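Local coordinates for protein TRAP dicarboxylate transporter, DctP subunit (Ochrobactrum anthropi, PDB 4P47) that probably binds a small solute, perhaps a dicarboxylate, in the periplasm and hands it to the membrane part of a TRAP transporter, at residues R28-F34 and Q62-F68; P43-G47 and Y270-S275; L80-Q84 and D138-I142; P111-N115 and L331-R335; N215-I219 and A282-I286. All blocks are in the same frame, centred on the assembly; numbering follows the deposited sequence. Where two conformers were deposited one is given.

Interaction 1 of 5, residues R28-F34 and Q62-F68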
# COMPACT_ATOMS: atom_id res chain seq x y z
N ARG A 28 26.27 -19.93 -3.83
CA ARG A 28 27.35 -19.36 -4.62
C ARG A 28 27.35 -17.84 -4.46
O ARG A 28 26.38 -17.26 -3.96
CB ARG A 28 27.17 -19.74 -6.09
CG ARG A 28 27.05 -21.22 -6.31
CD ARG A 28 26.37 -21.53 -7.62
NE ARG A 28 24.95 -21.20 -7.55
CZ ARG A 28 24.08 -21.48 -8.52
NH1 ARG A 28 22.81 -21.15 -8.38
NH2 ARG A 28 24.49 -22.09 -9.63
N SER A 29 28.44 -17.21 -4.87
CA SER A 29 28.47 -15.76 -4.92
C SER A 29 27.28 -15.29 -5.76
O SER A 29 27.06 -15.79 -6.86
CB SER A 29 29.79 -15.28 -5.52
OG SER A 29 29.82 -13.86 -5.61
N GLN A 30 26.50 -14.37 -5.22
CA GLN A 30 25.41 -13.73 -5.97
C GLN A 30 25.36 -12.25 -5.63
O GLN A 30 25.73 -11.83 -4.54
CB GLN A 30 24.06 -14.36 -5.64
CG GLN A 30 23.96 -15.87 -5.86
CD GLN A 30 23.92 -16.28 -7.34
OE1 GLN A 30 23.78 -15.45 -8.24
NE2 GLN A 30 24.03 -17.58 -7.58
N THR A 31 24.91 -11.45 -6.58
CA THR A 31 24.70 -10.04 -6.31
C THR A 31 23.27 -9.71 -6.66
O THR A 31 22.78 -10.05 -7.74
CB THR A 31 25.66 -9.14 -7.10
OG1 THR A 31 27.01 -9.45 -6.74
CG2 THR A 31 25.39 -7.67 -6.80
N ILE A 32 22.60 -9.06 -5.73
CA ILE A 32 21.22 -8.69 -5.90
C ILE A 32 21.07 -7.19 -5.79
O ILE A 32 21.37 -6.62 -4.74
CB ILE A 32 20.35 -9.33 -4.82
CG1 ILE A 32 20.35 -10.85 -4.96
CG2 ILE A 32 18.93 -8.77 -4.90
CD1 ILE A 32 19.54 -11.57 -3.86
N LYS A 33 20.64 -6.54 -6.87
CA LYS A 33 20.29 -5.12 -6.83
C LYS A 33 18.83 -5.01 -6.44
O LYS A 33 17.97 -5.63 -7.06
CB LYS A 33 20.54 -4.48 -8.20
CG LYS A 33 21.98 -4.60 -8.68
CD LYS A 33 22.21 -3.97 -10.05
CE LYS A 33 23.66 -4.11 -10.52
NZ LYS A 33 23.94 -3.40 -11.80
N PHE A 34 18.54 -4.21 -5.40
CA PHE A 34 17.20 -4.10 -4.82
C PHE A 34 16.81 -2.63 -4.85
O PHE A 34 17.35 -1.83 -4.08
CB PHE A 34 17.27 -4.66 -3.39
CG PHE A 34 15.95 -4.82 -2.67
CD1 PHE A 34 14.75 -4.49 -3.23
CD2 PHE A 34 15.96 -5.35 -1.40
CE1 PHE A 34 13.53 -4.66 -2.50
CE2 PHE A 34 14.80 -5.53 -0.69
CZ PHE A 34 13.57 -5.19 -1.24
N GLN A 62 28.05 -14.59 1.00
CA GLN A 62 28.06 -15.03 -0.40
C GLN A 62 27.06 -14.25 -1.25
O GLN A 62 27.35 -13.92 -2.43
CB GLN A 62 27.76 -16.51 -0.50
CG GLN A 62 28.89 -17.38 0.00
CD GLN A 62 30.12 -17.27 -0.85
OE1 GLN A 62 31.07 -16.56 -0.52
NE2 GLN A 62 30.11 -17.96 -1.98
N ILE A 63 25.91 -13.94 -0.67
CA ILE A 63 24.88 -13.17 -1.37
C ILE A 63 24.92 -11.77 -0.80
O ILE A 63 24.75 -11.57 0.41
CB ILE A 63 23.47 -13.79 -1.21
CG1 ILE A 63 23.46 -15.24 -1.65
CG2 ILE A 63 22.45 -12.97 -2.02
CD1 ILE A 63 22.15 -15.92 -1.38
N ASN A 64 25.17 -10.80 -1.68
CA ASN A 64 25.21 -9.40 -1.30
C ASN A 64 24.06 -8.65 -1.92
O ASN A 64 23.90 -8.66 -3.14
CB ASN A 64 26.53 -8.77 -1.76
CG ASN A 64 26.56 -7.26 -1.59
OD1 ASN A 64 26.52 -6.74 -0.48
ND2 ASN A 64 26.66 -6.55 -2.71
N VAL A 65 23.28 -7.97 -1.09
CA VAL A 65 22.15 -7.18 -1.55
C VAL A 65 22.56 -5.72 -1.54
O VAL A 65 22.91 -5.18 -0.49
CB VAL A 65 20.94 -7.39 -0.65
CG1 VAL A 65 19.75 -6.59 -1.14
CG2 VAL A 65 20.60 -8.87 -0.57
N LYS A 66 22.57 -5.11 -2.71
CA LYS A 66 22.92 -3.71 -2.89
C LYS A 66 21.65 -2.89 -3.11
O LYS A 66 20.87 -3.16 -4.04
CB LYS A 66 23.85 -3.59 -4.10
CG LYS A 66 24.33 -2.21 -4.39
CD LYS A 66 25.37 -2.27 -5.49
CE LYS A 66 25.90 -0.91 -5.87
NZ LYS A 66 26.94 -1.12 -6.94
N LEU A 67 21.44 -1.89 -2.27
CA LEU A 67 20.20 -1.09 -2.28
C LEU A 67 20.27 0.09 -3.24
O LEU A 67 21.30 0.79 -3.30
CB LEU A 67 19.86 -0.59 -0.87
CG LEU A 67 19.76 -1.66 0.21
CD1 LEU A 67 19.16 -1.02 1.45
CD2 LEU A 67 18.94 -2.87 -0.22
N PHE A 68 19.19 0.32 -3.97
CA PHE A 68 19.07 1.47 -4.86
C PHE A 68 17.80 2.19 -4.49
O PHE A 68 16.79 2.11 -5.20
CB PHE A 68 19.03 1.06 -6.34
CG PHE A 68 20.33 0.55 -6.87
CD1 PHE A 68 20.76 -0.73 -6.56
CD2 PHE A 68 21.13 1.33 -7.70
CE1 PHE A 68 21.96 -1.23 -7.08
CE2 PHE A 68 22.32 0.85 -8.20
CZ PHE A 68 22.74 -0.42 -7.89
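Six backbone hydrogen bonds tie Gln30, Ile32 and Phe34 to strand 63-68 and the residue before it. The pairing is parallel. Each of the three gives its N-H to one carbonyl, and its own carbonyl takes the N-H of the residue two places beyond that one. Thus Ile32 N donates to Asn64 O at 2.9 Å, and Lys66 N donates to Ile32 O at 2.8 Å. The ladder starts with Gln30 N to Gln62 O (3.0 Å) and ends with Phe68 N to Phe34 O (2.8 Å).

Beyond the backbone, the two faces differ. On one, Ile32 CD1 meets Ile63 CG2 at 3.7 Å. Phe34 runs alongside Val65 and Leu67, and Val65 CG1 touches the edge of its ring. The Gln30 amide turns to Glu256. Helix 43-58 packs on this face through Met48, Ala52 and Val55, completing a beta-alpha-beta unit. On the other face Lys33 CB meets Phe68 CE1 at 3.7 Å, the chain crossing the ring obliquely.

No salt bridge joins the strands. The backbone bonds set the register, with mostly apolar groups toward the helix and polar and charged ones on the other face.

Interaction 2 of 5, residues P43-G47 and Y270-S275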
# COMPACT_ATOMS: atom_id res chain seq x y z
N PRO A 43 10.25 3.74 6.36
CA PRO A 43 10.08 2.34 6.76
C PRO A 43 10.38 1.30 5.65
O PRO A 43 10.87 0.21 5.94
CB PRO A 43 8.62 2.30 7.22
CG PRO A 43 8.40 3.68 7.79
CD PRO A 43 9.13 4.58 6.84
N GLN A 44 10.03 1.61 4.42
CA GLN A 44 10.37 0.78 3.28
C GLN A 44 11.87 0.49 3.23
O GLN A 44 12.29 -0.67 3.10
CB GLN A 44 9.94 1.46 2.00
CG GLN A 44 10.24 0.67 0.75
CD GLN A 44 9.99 1.49 -0.49
OE1 GLN A 44 10.70 2.46 -0.76
NE2 GLN A 44 8.98 1.13 -1.24
N VAL A 45 12.69 1.52 3.31
CA VAL A 45 14.13 1.33 3.21
C VAL A 45 14.68 0.69 4.48
O VAL A 45 15.62 -0.10 4.41
CB VAL A 45 14.84 2.63 2.84
CG1 VAL A 45 16.33 2.40 2.76
CG2 VAL A 45 14.29 3.13 1.52
N THR A 46 14.09 0.97 5.62
CA THR A 46 14.49 0.29 6.84
C THR A 46 14.25 -1.22 6.68
O THR A 46 15.08 -2.02 7.10
CB THR A 46 13.77 0.90 8.04
OG1 THR A 46 14.12 2.28 8.10
CG2 THR A 46 14.19 0.22 9.33
N GLY A 47 13.14 -1.59 6.06
CA GLY A 47 12.89 -3.00 5.77
C GLY A 47 13.91 -3.57 4.80
O GLY A 47 14.38 -4.70 4.97
N TYR A 270 9.30 -7.19 10.71
CA TYR A 270 10.03 -6.07 11.24
C TYR A 270 9.61 -4.76 10.56
O TYR A 270 9.42 -3.74 11.22
CB TYR A 270 11.53 -6.33 11.04
CG TYR A 270 12.46 -5.17 11.25
CD1 TYR A 270 12.88 -4.80 12.52
CD2 TYR A 270 12.94 -4.47 10.17
CE1 TYR A 270 13.76 -3.72 12.69
CE2 TYR A 270 13.80 -3.42 10.33
CZ TYR A 270 14.21 -3.05 11.57
OH TYR A 270 15.08 -1.98 11.67
N GLN A 271 9.50 -4.79 9.24
CA GLN A 271 9.16 -3.59 8.46
C GLN A 271 7.78 -3.06 8.88
O GLN A 271 7.57 -1.85 9.01
CB GLN A 271 9.17 -3.91 6.96
CG GLN A 271 9.01 -2.69 6.06
CD GLN A 271 7.58 -2.24 5.87
OE1 GLN A 271 6.65 -3.04 5.92
NE2 GLN A 271 7.39 -0.96 5.61
N ARG A 272 6.83 -3.96 9.10
CA ARG A 272 5.48 -3.57 9.46
C ARG A 272 5.50 -2.93 10.84
O ARG A 272 4.82 -1.93 11.08
CB ARG A 272 4.56 -4.79 9.44
CG ARG A 272 4.19 -5.25 8.04
CD ARG A 272 3.57 -6.62 8.10
NE ARG A 272 3.01 -7.03 6.84
CZ ARG A 272 2.49 -8.25 6.64
NH1 ARG A 272 2.59 -9.18 7.58
NH2 ARG A 272 1.92 -8.55 5.48
N LYS A 273 6.28 -3.47 11.77
CA LYS A 273 6.40 -2.84 13.09
C LYS A 273 6.99 -1.44 13.01
O LYS A 273 6.51 -0.50 13.66
CB LYS A 273 7.25 -3.70 14.02
CG LYS A 273 6.51 -4.87 14.60
CD LYS A 273 7.47 -5.78 15.35
CE LYS A 273 8.44 -4.99 16.22
NZ LYS A 273 9.63 -5.79 16.60
N VAL A 274 8.04 -1.27 12.21
CA VAL A 274 8.67 0.02 12.05
C VAL A 274 7.68 1.00 11.42
O VAL A 274 7.57 2.16 11.84
CB VAL A 274 9.96 -0.07 11.18
CG1 VAL A 274 10.45 1.30 10.77
CG2 VAL A 274 11.04 -0.84 11.92
N SER A 275 6.96 0.52 10.43
CA SER A 275 5.98 1.36 9.76
C SER A 275 4.92 1.87 10.73
O SER A 275 4.53 3.03 10.72
CB SER A 275 5.33 0.55 8.65
OG SER A 275 4.38 1.35 7.96
O HOH W 1 16.86 -2.08 9.41
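Thr46 and Tyr270 are linked through a water. It donates to Thr46 O at 2.9 Å and lies 2.9 Å from Tyr270 OH in a second hydrogen bond. Thr46 O also sits at the edge of the tyrosine ring, in its plane. The other polar ends turn elsewhere. Gln271 OE1 accepts from the backbone N of Glu148, and Ser275 OG bonds the carboxylate of Glu148.

The two helical segments run roughly antiparallel, at 152°, and their axes come within 8.7 Å. Segment 43-47 is the first turn of helix 43-58. Segment 270-275 is part of the long helix 254-288, predicted in part as a coiled coil. A long helix spanning both lobes is a feature of TRAP solute-binding proteins.

Van der Waals packing fills the rest. Gly47 has no side chain, and this lets Gln271 CG come within 3.9 Å of Gly47 CA. Gln271 CG also lies 3.4 Å from Pro43 O. The Gln271 chain bends at chi2 (-83°), which swings its amide past the proline. Pro43 CB rests on Ser275 CA at 3.8 Å and on Val274 CG1 at 4.1 Å. Thr46 crosses Tyr270 at about a right angle, and Thr46 CG2 comes 3.3 Å from Tyr270 OH.

Interaction 3 of 5, residues L80-Q84 and D138-I142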
# COMPACT_ATOMS: atom_id res chain seq x y z
N LEU A 80 9.59 -2.32 -12.53
CA LEU A 80 8.85 -3.56 -12.74
C LEU A 80 9.27 -4.22 -14.06
O LEU A 80 9.59 -5.41 -14.10
CB LEU A 80 7.34 -3.30 -12.74
CG LEU A 80 6.51 -4.59 -12.71
CD1 LEU A 80 6.70 -5.26 -11.35
CD2 LEU A 80 5.05 -4.30 -12.95
N SER A 81 9.27 -3.46 -15.15
CA SER A 81 9.68 -4.03 -16.44
C SER A 81 11.18 -4.40 -16.43
O SER A 81 11.60 -5.30 -17.16
CB SER A 81 9.33 -3.11 -17.63
OG SER A 81 10.05 -1.89 -17.63
N GLY A 82 11.97 -3.73 -15.60
CA GLY A 82 13.37 -4.09 -15.43
C GLY A 82 13.58 -5.44 -14.75
O GLY A 82 14.47 -6.20 -15.12
N LEU A 83 12.74 -5.76 -13.78
CA LEU A 83 12.74 -7.11 -13.23
C LEU A 83 12.36 -8.15 -14.27
O LEU A 83 12.98 -9.20 -14.38
CB LEU A 83 11.81 -7.25 -12.02
CG LEU A 83 12.42 -7.08 -10.63
CD1 LEU A 83 12.78 -5.62 -10.39
CD2 LEU A 83 11.42 -7.57 -9.59
N GLN A 84 11.33 -7.85 -15.06
CA GLN A 84 10.88 -8.79 -16.08
C GLN A 84 12.01 -9.07 -17.05
O GLN A 84 12.19 -10.21 -17.46
CB GLN A 84 9.64 -8.27 -16.80
CG GLN A 84 8.42 -8.25 -15.91
CD GLN A 84 7.25 -7.56 -16.57
OE1 GLN A 84 7.39 -6.46 -17.10
NE2 GLN A 84 6.10 -8.23 -16.57
N ASP A 138 4.22 -16.43 -14.60
CA ASP A 138 3.99 -16.39 -16.05
C ASP A 138 4.32 -15.03 -16.66
O ASP A 138 4.51 -14.92 -17.87
CB ASP A 138 2.54 -16.77 -16.39
CG ASP A 138 2.28 -18.25 -16.20
OD1 ASP A 138 3.25 -19.02 -16.08
OD2 ASP A 138 1.09 -18.63 -16.18
N THR A 139 4.40 -14.00 -15.83
CA THR A 139 4.74 -12.66 -16.30
C THR A 139 6.21 -12.31 -16.07
O THR A 139 6.60 -11.15 -16.31
CB THR A 139 3.87 -11.57 -15.63
OG1 THR A 139 4.27 -11.38 -14.26
CG2 THR A 139 2.39 -11.93 -15.67
N GLY A 140 7.02 -13.25 -15.61
CA GLY A 140 8.43 -13.02 -15.38
C GLY A 140 8.79 -12.46 -14.01
O GLY A 140 9.91 -11.97 -13.83
N LEU A 141 7.89 -12.59 -13.05
CA LEU A 141 8.05 -12.05 -11.69
C LEU A 141 7.80 -13.13 -10.65
O LEU A 141 6.95 -13.99 -10.85
CB LEU A 141 7.05 -10.91 -11.49
CG LEU A 141 7.25 -9.71 -12.41
CD1 LEU A 141 6.04 -8.81 -12.39
CD2 LEU A 141 8.52 -8.91 -12.01
N ILE A 142 8.52 -13.08 -9.54
CA ILE A 142 8.28 -13.96 -8.41
C ILE A 142 7.97 -13.09 -7.20
O ILE A 142 8.78 -12.22 -6.81
CB ILE A 142 9.55 -14.78 -8.08
CG1 ILE A 142 10.02 -15.57 -9.31
CG2 ILE A 142 9.32 -15.71 -6.89
CD1 ILE A 142 9.05 -16.62 -9.82
O HOH W 2 11.93 -12.34 -15.57
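Gln84 and Gly140 bring the two backbones closest, with their CA atoms 4.9 Å apart. Segment 80-84 is regular helix. Segment 138-142 changes shape along its length: the end of a 3-10 turn, then a loop residue, then the start of a strand. Gly140 makes the change with a left-handed backbone (phi 88°), a conformation glycine takes readily. Its carbonyl faces the helix. A water bridges the two backbones there, donating to Gly140 O at 2.7 Å and to Gln84 O at 2.9 Å.

The side chain of Gln84 adds a direct bond. Gln84 NE2 donates to Thr139 O at 3.0 Å. The donor lies in the carbonyl plane, but the bond is bent, with 143° at the hydrogen. The Gln84 chain is extended beyond CG (chi2 172°), which carries the amide across to the turn. The Thr139 hydroxyl has its own partner, Leu136 O.

Leu141 carries the apolar half. Leu141 CD1 touches Leu80 CD1 at 3.8 Å. Leu141 CD2 lies 3.7 Å from Leu83 CB and 4.0 Å from Gln84 CG. Both helix leucines meet Leu141 at about a right angle. Met243 touches the same two leucines from strand 229-245, and Leu98 touches Leu141.

The contact seats helix 76-85 on the beginning of strand 141-156. Helices laid against a mixed sheet are the plan of each lobe in the periplasmic binding protein fold. In TRAP proteins of this family long strands such as 141-156 continue from one lobe to the other.

Interaction 4 of 5, residues P111-N115 and L331-R335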
# COMPACT_ATOMS: atom_id res chain seq x y z
N PRO A 111 -11.95 -0.46 -2.13
CA PRO A 111 -12.11 0.35 -0.92
C PRO A 111 -12.59 -0.32 0.36
O PRO A 111 -13.35 -1.30 0.37
CB PRO A 111 -13.10 1.45 -1.34
CG PRO A 111 -13.77 0.95 -2.57
CD PRO A 111 -12.88 -0.10 -3.21
N PHE A 112 -12.13 0.26 1.47
CA PHE A 112 -12.57 -0.10 2.81
C PHE A 112 -12.40 -1.59 3.15
O PHE A 112 -13.19 -2.16 3.91
CB PHE A 112 -14.03 0.34 3.04
CG PHE A 112 -14.27 1.80 2.80
CD1 PHE A 112 -13.76 2.76 3.67
CD2 PHE A 112 -15.00 2.24 1.71
CE1 PHE A 112 -13.99 4.10 3.45
CE2 PHE A 112 -15.23 3.59 1.50
CZ PHE A 112 -14.71 4.52 2.38
N LEU A 113 -11.35 -2.22 2.64
CA LEU A 113 -11.10 -3.64 2.95
C LEU A 113 -10.76 -3.84 4.42
O LEU A 113 -11.32 -4.71 5.08
CB LEU A 113 -9.94 -4.20 2.10
CG LEU A 113 -10.13 -4.11 0.58
CD1 LEU A 113 -8.94 -4.73 -0.14
CD2 LEU A 113 -11.42 -4.78 0.11
N PHE A 114 -9.81 -3.05 4.94
CA PHE A 114 -9.26 -3.29 6.27
C PHE A 114 -9.41 -2.08 7.17
O PHE A 114 -9.31 -0.93 6.70
CB PHE A 114 -7.76 -3.63 6.17
CG PHE A 114 -7.42 -4.59 5.09
CD1 PHE A 114 -7.98 -5.86 5.08
CD2 PHE A 114 -6.51 -4.26 4.10
CE1 PHE A 114 -7.67 -6.76 4.08
CE2 PHE A 114 -6.19 -5.15 3.10
CZ PHE A 114 -6.77 -6.41 3.09
N ASN A 115 -9.61 -2.33 8.46
CA ASN A 115 -9.71 -1.25 9.44
C ASN A 115 -8.43 -1.09 10.28
O ASN A 115 -8.29 -0.12 11.03
CB ASN A 115 -10.94 -1.47 10.33
CG ASN A 115 -12.26 -1.46 9.54
OD1 ASN A 115 -12.27 -1.62 8.31
ND2 ASN A 115 -13.38 -1.26 10.24
N LEU A 331 -12.69 -11.27 4.43
CA LEU A 331 -13.11 -10.04 5.11
C LEU A 331 -14.25 -10.27 6.10
O LEU A 331 -14.25 -9.68 7.18
CB LEU A 331 -13.49 -8.96 4.09
CG LEU A 331 -12.32 -8.55 3.18
CD1 LEU A 331 -12.81 -7.61 2.10
CD2 LEU A 331 -11.21 -7.91 3.99
N LYS A 332 -15.23 -11.10 5.75
CA LYS A 332 -16.28 -11.43 6.71
C LYS A 332 -15.69 -12.09 7.96
O LYS A 332 -16.06 -11.76 9.09
CB LYS A 332 -17.33 -12.34 6.07
CG LYS A 332 -18.34 -11.61 5.20
CD LYS A 332 -19.44 -12.54 4.72
CE LYS A 332 -20.23 -11.90 3.58
NZ LYS A 332 -19.42 -11.76 2.33
N LYS A 333 -14.74 -13.00 7.75
CA LYS A 333 -14.06 -13.67 8.85
C LYS A 333 -13.35 -12.67 9.77
O LYS A 333 -13.52 -12.69 10.99
CB LYS A 333 -13.06 -14.70 8.32
CG LYS A 333 -12.28 -15.41 9.42
CD LYS A 333 -11.12 -16.22 8.87
CE LYS A 333 -9.98 -15.32 8.43
NZ LYS A 333 -8.68 -16.05 8.44
N VAL A 334 -12.53 -11.79 9.20
CA VAL A 334 -11.72 -10.93 10.04
C VAL A 334 -12.59 -9.88 10.72
O VAL A 334 -12.30 -9.47 11.85
CB VAL A 334 -10.55 -10.27 9.27
CG1 VAL A 334 -9.66 -11.34 8.65
CG2 VAL A 334 -11.06 -9.29 8.22
N ARG A 335 -13.66 -9.45 10.06
CA ARG A 335 -14.54 -8.45 10.65
C ARG A 335 -15.30 -9.02 11.85
O ARG A 335 -15.71 -8.29 12.74
CB ARG A 335 -15.50 -7.90 9.60
CG ARG A 335 -14.82 -6.92 8.66
CD ARG A 335 -15.64 -6.59 7.44
NE ARG A 335 -14.81 -5.83 6.49
CZ ARG A 335 -15.08 -5.65 5.21
NH1 ARG A 335 -16.20 -6.13 4.67
NH2 ARG A 335 -14.24 -4.96 4.45
O HOH W 3 -14.52 -3.52 1.82
O HOH W 4 -12.59 -4.32 7.74
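Leu113 O is approached by both the guanidinium of Arg335 and a water. Arg335 NH2 donates to Leu113 O at 3.0 Å, from above the carbonyl plane. The water lies near the same oxygen, in the guanidinium plane at its edge, and accepts from Arg335 NE at 3.0 Å. A second water donates to Pro111 O at 2.9 Å and accepts from Arg335 NH2 at 3.0 Å. Arg335 thus reaches Leu113 O directly and Pro111 O through a water. Its chain is extended from CG to NE, which carries the head from the helix to the loop. Leu331 CB lies over the centre of one guanidinium face, 3.8 Å from its plane.

Leu331 CD1 meets Leu113 CD2 at 3.7 Å. Leu331 CD2 reaches Phe114 CE1 at 3.7 Å and comes 3.4 Å from Leu113 O. Phe114 stands at about a right angle to Leu331, and Leu113 CB sits over the centre of the Phe114 ring.

The contact ties helix 321-336, the last before the C-terminal tail, to the body of the protein. Asn341 ND2 of that tail bonds Arg335 O, and the C-terminus is bound in a ligand-binding pocket in this crystal. Arg305 of helix 298-312 donates to Phe112 O, and loop 111-115 lies between that helix and helix 321-336. Helix 117-125 touches Phe114, and the backbone of Phe112 is hydrogen-bonded to that of His235 in strand 229-245.

Interaction 5 of 5, residues N215-I219 and A282-I286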
# COMPACT_ATOMS: atom_id res chain seq x y z
N ASN A 215 -0.80 9.14 5.71
CA ASN A 215 -0.53 10.17 6.68
C ASN A 215 0.86 10.80 6.54
O ASN A 215 1.01 12.00 6.78
CB ASN A 215 -0.65 9.60 8.09
CG ASN A 215 -2.07 9.22 8.46
OD1 ASN A 215 -3.04 9.71 7.87
ND2 ASN A 215 -2.19 8.31 9.43
N ALA A 216 1.87 10.01 6.15
CA ALA A 216 3.24 10.50 6.14
C ALA A 216 3.35 11.71 5.24
O ALA A 216 4.11 12.62 5.54
CB ALA A 216 4.19 9.42 5.68
N ASN A 217 2.59 11.72 4.16
CA ASN A 217 2.66 12.82 3.21
C ASN A 217 2.27 14.14 3.84
O ASN A 217 2.77 15.19 3.43
CB ASN A 217 1.73 12.54 2.02
CG ASN A 217 2.07 11.25 1.30
OD1 ASN A 217 2.01 10.16 1.86
ND2 ASN A 217 2.38 11.38 0.01
N ILE A 218 1.36 14.12 4.81
CA ILE A 218 0.92 15.35 5.45
C ILE A 218 2.11 16.06 6.09
O ILE A 218 2.24 17.29 6.00
CB ILE A 218 -0.19 15.08 6.49
CG1 ILE A 218 -1.41 14.49 5.79
CG2 ILE A 218 -0.56 16.37 7.24
CD1 ILE A 218 -2.44 13.87 6.71
N ILE A 219 2.97 15.29 6.74
CA ILE A 219 4.18 15.85 7.32
C ILE A 219 5.23 16.15 6.25
O ILE A 219 5.75 17.28 6.19
CB ILE A 219 4.74 14.91 8.39
CG1 ILE A 219 3.76 14.79 9.58
CG2 ILE A 219 6.13 15.38 8.82
CD1 ILE A 219 3.51 16.05 10.36
N ALA A 282 3.82 10.05 13.48
CA ALA A 282 3.31 10.99 12.50
C ALA A 282 1.98 11.58 12.94
O ALA A 282 1.74 12.77 12.81
CB ALA A 282 3.14 10.31 11.17
N LEU A 283 1.10 10.71 13.41
CA LEU A 283 -0.19 11.18 13.89
C LEU A 283 -0.04 12.09 15.11
O LEU A 283 -0.75 13.10 15.22
CB LEU A 283 -1.11 10.01 14.18
CG LEU A 283 -1.79 9.46 12.94
CD1 LEU A 283 -2.40 8.11 13.25
CD2 LEU A 283 -2.86 10.45 12.45
N ASP A 284 0.90 11.77 16.01
CA ASP A 284 1.21 12.66 17.12
C ASP A 284 1.57 14.04 16.59
O ASP A 284 1.07 15.07 17.08
CB ASP A 284 2.40 12.13 17.93
CG ASP A 284 2.10 10.85 18.70
OD1 ASP A 284 0.92 10.63 19.07
OD2 ASP A 284 3.06 10.10 18.97
N GLU A 285 2.46 14.07 15.60
CA GLU A 285 2.94 15.30 15.01
C GLU A 285 1.82 16.06 14.32
O GLU A 285 1.67 17.26 14.48
CB GLU A 285 4.09 15.01 14.06
CG GLU A 285 5.30 14.51 14.84
CD GLU A 285 6.37 13.91 13.98
OE1 GLU A 285 6.17 13.75 12.76
OE2 GLU A 285 7.45 13.59 14.54
N ILE A 286 1.00 15.35 13.56
CA ILE A 286 -0.13 15.97 12.87
C ILE A 286 -1.06 16.68 13.86
O ILE A 286 -1.48 17.82 13.65
CB ILE A 286 -0.88 14.91 12.04
CG1 ILE A 286 -0.00 14.50 10.85
CG2 ILE A 286 -2.22 15.43 11.57
CD1 ILE A 286 -0.47 13.23 10.12
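Ile286 meets Ile218 and Ile219 at different angles. Against Ile218 it stands at about a right angle, with the two CD1 atoms 4.0 Å apart. Against Ile219 it lies obliquely, and the touching atoms are Ile286 CG1 and Ile219 CD1, at 3.9 Å. Ile286 is extended at chi2 (167°), and its CD1 reaches toward Asn215 and Ile218. Ile286 CD1 also comes 3.9 Å from Asn215 O. Ile219 bends at chi2 (-64°), which turns its CD1 toward Ile286 and Glu285. Glu285 crosses Ile219 at about a right angle and offers its aliphatic part, Glu285 CB to Ile219 CD1 3.9 Å.

At the other end of the contact the amide of Asn215 lies against Leu283. Asn215 ND2 is 3.7 Å from Leu283 CG and nearly as close to both methyl groups. This amide is held from elsewhere: OD1 accepts from Asn153 ND2, and ND2 donates to Asp279 OD1. Those two bonds should fix its rotation. Asn215 O accepts from Ile218 N at 2.9 Å, a bond within its own segment.

Leu230 of strand 229-245 touches Asn215, Ile218 and Leu283. Met291 touches Ile218 and Ile286. Helix 254-288 is the long helix typical of TRAP solute-binding proteins, and its C-terminal part packs here on the short helix 216-220.

The two segments hold each other by van der Waals contact between branched aliphatic chains. Polar groups lie at the two ends of the patch: an amide bonded to other parts of the fold and an exposed carboxylate.

In the fold
Interactions 2 and 4 are buried, while interactions 1, 3 and 5 are only partly so. Interactions 2 and 5 share helix 254-288 at different points, their centres about 16 Å apart. Interaction 1 frames helix 43-58, whose first turn takes part in interaction 2. Interactions 1 and 3 reach the same sheet on one side of the chain's centre. Interactions 4 and 5 lie farther off, about 37 and 34 Å from interaction 1 between centres. Strand pairing in interaction 1 rests on backbone bonds. Helix packing in 2 and 5 rests mainly on side-chain shape, with one bridging water in 2. Where a loop or turn meets a helix, in 3 and 4, side-chain donors and waters serve backbone carbonyl groups.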